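Local coordinates for tRNA (adenine(58)-N(1))-methyltransferase TrmI (Thermus thermophilus, PDB 2PWY), which catalyses the S-adenosyl-L-methionine-dependent methylation of adenosine 58 in tRNA to N(1)-methyladenosine and is required for cell growth at extreme temperatures, at residues Leu198-Ile201 / Thr202-Leu205; Leu134-Ala137 / Glu138-Val141. All blocks are in the same frame, centred on the assembly; numbering follows the deposited sequence.

In the fold
Both contacts belong to the large C-terminal catalytic domain, a class I methyltransferase fold built on a mixed sheet, and both are local: one marks the start of a helix, the other runs along the middle of one. Interaction 2 comes first in the chain, on helix 131-144, which links parallel strands 123-128 and 150-154 at one margin of the sheet. Interaction 1 follows at the turn from strand 192-198 into helix 201-211. Their centres lie about 27 Å apart and their nearest atoms about 18 Å, so they do not touch. Interaction 2 flanks the cofactor site, with the side chain of Ala137 about 6 Å from the bound S-adenosyl-L-homocysteine, whereas interaction 1 meets the other subunits of the tetramer.

Interaction 1 (Leu198-Ile201 / Thr202-Leu205); sequences LPNI and TQVL
Gln203 reaches back over the turn to Asn200, where its own OE1 takes two hydrogen bonds from Asn200. OE1 of Gln203 accepts from the backbone N of Asn200 at 3.0 Å, in the carbonyl plane, and from Asn200 ND2 at 3.1 Å. The second donor stands well above that plane, 62° out of it, and the two amide planes are turned 53° apart. An extended chain beyond CG (chi2 171°) carries the Gln203 amide this far, past Pro199, whose CD lies 3.2 Å from OE1. Asn200 sits at the N-cap of helix 201-211, where strand 192-198 gives way to the helix in the Rossmann-like methyltransferase fold; its side chain makes no capping bond, and OD1 instead accepts from Ala236 N of the second subunit. Backbone bonds open the helix, from Val204 N to Asn200 O (3.1 Å) and from Leu205 N to Ile201 O (2.9 Å). Apolar contacts join the strand end to the first helical turn: Ile201 CD1 meets Val204 CB at 4.0 Å, and Leu198 CB faces Val204 CG2 at 4.2 Å. Ile201 and Val204 also pack on Phe248 of strand 248-254, while Thr202 OG1 hydrogen-bonds Pro234 O of the second subunit.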
loop_
_atom_site.group_PDB
_atom_site.type_symbol
_atom_site.label_atom_id
_atom_site.label_comp_id
_atom_site.label_asym_id
_atom_site.label_seq_id
_atom_site.Cartn_x
_atom_site.Cartn_y
_atom_site.Cartn_z
ATOM N N LEU A 198 17.879 -4.574 0.420
ATOM C CA LEU A 198 18.049 -4.845 1.850
ATOM C C LEU A 198 16.706 -5.102 2.543
ATOM O O LEU A 198 15.803 -4.259 2.470
ATOM C CB LEU A 198 18.714 -3.651 2.524
ATOM C CG LEU A 198 20.196 -3.430 2.238
ATOM C CD1 LEU A 198 20.629 -2.046 2.760
ATOM C CD2 LEU A 198 21.060 -4.559 2.832
ATOM N N PRO A 199 16.567 -6.262 3.208
ATOM C CA PRO A 199 15.270 -6.569 3.826
ATOM C C PRO A 199 14.854 -5.653 4.988
ATOM O O PRO A 199 13.652 -5.359 5.131
ATOM C CB PRO A 199 15.438 -8.010 4.331
ATOM C CG PRO A 199 16.654 -8.540 3.631
ATOM C CD PRO A 199 17.541 -7.356 3.391
ATOM N N ASN A 200 15.812 -5.226 5.805
ATOM C CA ASN A 200 15.510 -4.546 7.068
ATOM C C ASN A 200 15.778 -3.054 6.997
ATOM O O ASN A 200 16.802 -2.618 6.450
ATOM C CB ASN A 200 16.336 -5.147 8.220
ATOM C CG ASN A 200 15.913 -6.561 8.556
ATOM O OD1 ASN A 200 14.876 -6.774 9.177
ATOM N ND2 ASN A 200 16.715 -7.536 8.146
ATOM N N ILE A 201 14.877 -2.268 7.575
ATOM C CA ILE A 201 15.097 -0.823 7.624
ATOM C C ILE A 201 16.358 -0.458 8.430
ATOM O O ILE A 201 16.992 0.567 8.169
ATOM C CB ILE A 201 13.849 -0.067 8.148
ATOM C CG1 ILE A 201 13.870 1.409 7.695
ATOM C CG2 ILE A 201 13.734 -0.184 9.669
ATOM C CD1 ILE A 201 13.868 1.618 6.164
ATOM N N THR A 202 16.714 -1.298 9.405
ATOM C CA THR A 202 17.929 -1.098 10.198
ATOM C C THR A 202 19.180 -1.202 9.297
ATOM O O THR A 202 20.121 -0.419 9.427
ATOM C CB THR A 202 18.009 -2.130 11.333
ATOM O OG1 THR A 202 17.610 -3.404 10.820
ATOM C CG2 THR A 202 17.068 -1.738 12.476
ATOM N N GLN A 203 19.151 -2.150 8.361
ATOM C CA GLN A 203 20.226 -2.303 7.383
ATOM C C GLN A 203 20.286 -1.082 6.463
ATOM O O GLN A 203 21.371 -0.585 6.154
ATOM C CB GLN A 203 20.016 -3.563 6.551
ATOM C CG GLN A 203 20.238 -4.855 7.310
ATOM C CD GLN A 203 19.804 -6.042 6.483
ATOM O OE1 GLN A 203 18.633 -6.176 6.141
ATOM N NE2 GLN A 203 20.756 -6.897 6.128
ATOM N N VAL A 204 19.113 -0.602 6.042
ATOM C CA VAL A 204 19.017 0.610 5.225
ATOM C C VAL A 204 19.687 1.788 5.923
ATOM O O VAL A 204 20.520 2.475 5.342
ATOM C CB VAL A 204 17.545 0.962 4.874
ATOM C CG1 VAL A 204 17.443 2.376 4.235
ATOM C CG2 VAL A 204 16.937 -0.113 3.947
ATOM N N LEU A 205 19.338 2.010 7.186
ATOM C CA LEU A 205 19.891 3.133 7.926
ATOM C C LEU A 205 21.398 2.990 8.086
ATOM O O LEU A 205 22.125 3.978 7.972
ATOM C CB LEU A 205 19.189 3.287 9.288
ATOM C CG LEU A 205 17.713 3.698 9.193
ATOM C CD1 LEU A 205 17.013 3.438 10.533
ATOM C CD2 LEU A 205 17.583 5.164 8.767
#

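Interaction 2 (Leu134-Ala137 / Glu138-Val141); sequences LAQA and ERNV
Glu138 crosses Leu134, one helical turn earlier, at a slant, its OE2 3.5 Å from Leu134 CG, a carboxylate oxygen against the branch point of the leucine and its CD1 methyl. Its chain runs extended beyond CG (chi2 -179°), and its CG passes 3.2 Å from Leu134 O. Both residues pack on Phe152 of strand 150-154, in the beta-alpha-beta unit of strand 123-128, helix 131-144 and strand 150-154. Gln136 uses both ends of its amide. With CG anti to the backbone N, a bend at chi2 (57°) turns the amide forward along the helix, toward Arg139 and Asn140. OE1 accepts from Arg139 NH2 at 3.1 Å, at the guanidinium edge, though NH2 lies above the Gln136 carbonyl plane; NE2 likewise approaches Asn140 OD1 from above its plane, at 2.9 Å. Water 1 also accepts from NE2 and, weakly, from Arg139 NE. The guanidinium and Gln136 amide planes are 69° apart, and Ala135 O lies over the guanidinium centre. Asn140 ND2 donates to Lys74 O and to Ser107 O, the latter in a residue that binds S-adenosyl-L-methionine. Accepting at OE1 and donating at NE2 probably sets which way round the Gln136 amide lies, in a polar chain from Arg139 through Gln136 and Asn140 to Ser107 O.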
loop_
_atom_site.group_PDB
_atom_site.type_symbol
_atom_site.label_atom_id
_atom_site.label_comp_id
_atom_site.label_asym_id
_atom_site.label_seq_id
_atom_site.Cartn_x
_atom_site.Cartn_y
_atom_site.Cartn_z
ATOM N N LEU A 134 27.755 -20.143 -5.848
ATOM C CA LEU A 134 28.171 -19.801 -7.206
ATOM C C LEU A 134 27.893 -20.926 -8.209
ATOM O O LEU A 134 27.389 -20.675 -9.296
ATOM C CB LEU A 134 29.643 -19.382 -7.252
ATOM C CG LEU A 134 30.141 -18.942 -8.634
ATOM C CD1 LEU A 134 29.301 -17.789 -9.221
ATOM C CD2 LEU A 134 31.613 -18.555 -8.584
ATOM N N ALA A 135 28.197 -22.168 -7.832
ATOM C CA ALA A 135 27.903 -23.303 -8.705
ATOM C C ALA A 135 26.419 -23.388 -9.082
ATOM O O ALA A 135 26.094 -23.561 -10.260
ATOM C CB ALA A 135 28.385 -24.608 -8.080
ATOM N N GLN A 136 25.527 -23.229 -8.100
ATOM C CA GLN A 136 24.082 -23.265 -8.363
ATOM C C GLN A 136 23.663 -22.077 -9.232
ATOM O O GLN A 136 22.872 -22.233 -10.171
ATOM C CB GLN A 136 23.267 -23.290 -7.061
ATOM C CG GLN A 136 21.753 -23.526 -7.264
ATOM C CD GLN A 136 21.451 -24.819 -8.016
ATOM O OE1 GLN A 136 21.943 -25.887 -7.645
ATOM N NE2 GLN A 136 20.645 -24.728 -9.074
ATOM N N ALA A 137 24.212 -20.901 -8.927
ATOM C CA ALA A 137 23.888 -19.692 -9.694
ATOM C C ALA A 137 24.268 -19.882 -11.156
ATOM O O ALA A 137 23.483 -19.581 -12.051
ATOM C CB ALA A 137 24.585 -18.474 -9.112
ATOM N N GLU A 138 25.471 -20.397 -11.392
ATOM C CA GLU A 138 25.920 -20.656 -12.757
ATOM C C GLU A 138 24.990 -21.638 -13.468
ATOM O O GLU A 138 24.613 -21.389 -14.608
ATOM C CB GLU A 138 27.389 -21.102 -12.779
ATOM C CG GLU A 138 28.340 -19.995 -12.296
ATOM C CD GLU A 138 29.808 -20.387 -12.327
ATOM O OE1 GLU A 138 30.104 -21.571 -12.569
ATOM O OE2 GLU A 138 30.670 -19.506 -12.098
ATOM N N ARG A 139 24.594 -22.727 -12.805
ATOM C CA ARG A 139 23.634 -23.668 -13.414
ATOM C C ARG A 139 22.325 -22.966 -13.757
ATOM O O ARG A 139 21.777 -23.145 -14.857
ATOM C CB ARG A 139 23.362 -24.882 -12.508
ATOM C CG ARG A 139 24.474 -25.939 -12.530
ATOM C CD ARG A 139 24.061 -27.246 -11.819
ATOM N NE ARG A 139 23.963 -27.085 -10.370
ATOM C CZ ARG A 139 24.984 -27.183 -9.518
ATOM N NH1 ARG A 139 26.211 -27.451 -9.954
ATOM N NH2 ARG A 139 24.773 -27.002 -8.220
ATOM N N ASN A 140 21.828 -22.164 -12.814
ATOM C CA ASN A 140 20.547 -21.482 -12.998
ATOM C C ASN A 140 20.580 -20.543 -14.201
ATOM O O ASN A 140 19.649 -20.529 -15.013
ATOM C CB ASN A 140 20.153 -20.719 -11.732
ATOM C CG ASN A 140 19.645 -21.635 -10.623
ATOM O OD1 ASN A 140 19.340 -22.810 -10.848
ATOM N ND2 ASN A 140 19.540 -21.091 -9.422
ATOM N N VAL A 141 21.669 -19.778 -14.319
ATOM C CA VAL A 141 21.833 -18.826 -15.418
ATOM C C VAL A 141 21.950 -19.575 -16.749
ATOM O O VAL A 141 21.273 -19.256 -17.728
ATOM C CB VAL A 141 23.067 -17.918 -15.188
ATOM C CG1 VAL A 141 23.365 -17.047 -16.418
ATOM C CG2 VAL A 141 22.842 -17.051 -13.945
HETATM O O HOH W 1 20.709 -26.960 -10.906
#